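Local coordinates for protein enoyl-CoA hydratase (Mycobacterium smegmatis, PDB 3PE8) that probably catalyses the hydration of the double bond of enoyl-CoA thioesters, as a zinc-binding member of the crotonase family, at residues A103-L108 and A126-R131. Numbering follows the deposited sequence.
Sequences AVTGGL and ADTHAR. With ZN (zinc ion), chain C.
Val104 and Ala126 pair in parallel in a small mixed sheet of the crotonase fold, where strand 102-104 runs into helix 106-113, here beside a zinc site. Ala126 bonds on either side of Val104: its N to Ala103 O, 3.1 Å, and its O from Thr105 N, 2.8 Å. A few apolar contacts add to these bonds. Val104 CG1, anti to its own N (chi1 -177°), lies 3.9 Å from Thr128 CG2, and Leu108 CD2 reaches the carbonyl of Ala126. The small methyl of Ala126 shares a sheet face with Val104, and Tyr162 touches both.

Thr105, at the N-cap position of the helix, uses both branches. Its OG1 is hydrogen-bonded to Thr128 OG1 (2.6 Å), with either hydroxyl able to donate, the two side chains crossing almost perpendicularly, while its methyl sits over one face of the His129 ring, a CH-pi contact 3.3 Å from CG2 to the ring centroid.

Histidine can serve zinc at one nitrogen and a carboxylate at the other: NE2 joins Glu109 and two waters on the metal, and ND1 donates to Asp127 OD1. The backbone N of His129 closes an Asx turn onto that oxygen, whose partner OD2 bonds Ser157. Asp127 OD1 accepts both donors from opposite faces of its carboxylate plane, His129 ND1 at 2.6 Å and His129 N at 3.0 Å.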
loop_
_atom_site.group_PDB
_atom_site.type_symbol
_atom_site.label_atom_id
_atom_site.label_comp_id
_atom_site.label_asym_id
_atom_site.label_seq_id
_atom_site.Cartn_x
_atom_site.Cartn_y
_atom_site.Cartn_z
ATOM N N ALA A 103 -5.232 18.231 -26.556
ATOM C CA ALA A 103 -5.903 17.422 -25.534
ATOM C C ALA A 103 -5.648 18.198 -24.232
ATOM O O ALA A 103 -4.532 18.234 -23.734
ATOM C CB ALA A 103 -5.289 16.042 -25.463
ATOM N N VAL A 104 -6.667 18.881 -23.751
ATOM C CA VAL A 104 -6.529 19.876 -22.696
ATOM C C VAL A 104 -7.429 19.575 -21.521
ATOM O O VAL A 104 -8.619 19.370 -21.685
ATOM C CB VAL A 104 -6.816 21.299 -23.254
ATOM C CG1 VAL A 104 -6.606 22.386 -22.158
ATOM C CG2 VAL A 104 -5.918 21.562 -24.479
ATOM N N THR A 105 -6.832 19.490 -20.327
ATOM C CA THR A 105 -7.553 19.436 -19.062
ATOM C C THR A 105 -8.426 18.192 -19.014
ATOM O O THR A 105 -7.865 17.104 -19.002
ATOM C CB THR A 105 -8.198 20.786 -18.754
ATOM O OG1 THR A 105 -7.182 21.773 -18.956
ATOM C CG2 THR A 105 -8.675 20.885 -17.285
ATOM N N GLY A 106 -9.753 18.261 -19.032
ATOM C CA GLY A 106 -10.540 17.019 -19.105
ATOM C C GLY A 106 -10.241 16.188 -20.334
ATOM O O GLY A 106 -10.364 14.968 -20.301
ATOM N N GLY A 107 -9.867 16.822 -21.437
ATOM C CA GLY A 107 -9.451 16.065 -22.588
ATOM C C GLY A 107 -8.122 15.333 -22.425
ATOM O O GLY A 107 -7.901 14.280 -23.029
ATOM N N LEU A 108 -7.218 15.909 -21.647
ATOM C CA LEU A 108 -5.980 15.216 -21.279
ATOM C C LEU A 108 -6.320 14.036 -20.356
ATOM O O LEU A 108 -5.762 12.951 -20.518
ATOM C CB LEU A 108 -4.979 16.179 -20.618
ATOM C CG LEU A 108 -3.698 15.612 -20.023
ATOM C CD1 LEU A 108 -2.928 14.769 -21.052
ATOM C CD2 LEU A 108 -2.823 16.797 -19.473
ATOM N N ALA A 126 -2.069 19.644 -22.548
ATOM C CA ALA A 126 -1.979 20.677 -21.494
ATOM C C ALA A 126 -2.950 20.454 -20.377
ATOM O O ALA A 126 -4.019 19.874 -20.575
ATOM C CB ALA A 126 -2.163 22.116 -22.111
ATOM N N ASP A 127 -2.561 20.930 -19.192
ATOM C CA ASP A 127 -3.403 20.925 -18.018
ATOM C C ASP A 127 -3.646 22.352 -17.596
ATOM O O ASP A 127 -2.717 23.027 -17.127
ATOM C CB ASP A 127 -2.753 20.157 -16.880
ATOM C CG ASP A 127 -3.593 20.183 -15.623
ATOM O OD1 ASP A 127 -4.786 20.494 -15.746
ATOM O OD2 ASP A 127 -3.085 19.985 -14.507
ATOM N N THR A 128 -4.867 22.844 -17.767
ATOM C CA THR A 128 -5.188 24.196 -17.353
ATOM C C THR A 128 -6.016 24.294 -16.063
ATOM O O THR A 128 -6.527 25.386 -15.753
ATOM C CB THR A 128 -5.890 24.947 -18.467
ATOM O OG1 THR A 128 -7.196 24.378 -18.711
ATOM C CG2 THR A 128 -5.033 24.935 -19.723
ATOM N N HIS A 129 -6.144 23.178 -15.320
ATOM C CA HIS A 129 -6.972 23.169 -14.103
ATOM C C HIS A 129 -6.627 24.337 -13.228
ATOM O O HIS A 129 -7.540 25.043 -12.733
ATOM C CB HIS A 129 -6.824 21.863 -13.279
ATOM C CG HIS A 129 -7.561 20.674 -13.817
ATOM N ND1 HIS A 129 -6.957 19.699 -14.581
ATOM C CD2 HIS A 129 -8.873 20.316 -13.729
ATOM C CE1 HIS A 129 -7.852 18.790 -14.926
ATOM N NE2 HIS A 129 -9.012 19.127 -14.398
ATOM N N ALA A 130 -5.345 24.569 -12.978
ATOM C CA ALA A 130 -4.967 25.626 -12.039
ATOM C C ALA A 130 -5.379 26.983 -12.595
ATOM O O ALA A 130 -5.981 27.786 -11.868
ATOM C CB ALA A 130 -3.482 25.593 -11.720
ATOM N N ARG A 131 -5.096 27.201 -13.883
ATOM C CA ARG A 131 -5.430 28.446 -14.563
ATOM C C ARG A 131 -6.921 28.798 -14.449
ATOM O O ARG A 131 -7.250 29.957 -14.210
ATOM C CB ARG A 131 -4.983 28.382 -16.036
ATOM C CG ARG A 131 -4.908 29.717 -16.757
ATOM C CD ARG A 131 -4.335 29.560 -18.193
ATOM N NE ARG A 131 -2.866 29.461 -18.248
ATOM C CZ ARG A 131 -2.189 28.861 -19.231
ATOM N NH1 ARG A 131 -2.832 28.287 -20.240
ATOM N NH2 ARG A 131 -0.865 28.831 -19.207
HETATM ZN ZN ZN C . -10.599 17.524 -15.009
HETATM O O HOH W 1 -11.624 18.846 -16.510
HETATM O O HOH W 2 -11.794 17.067 -13.624
#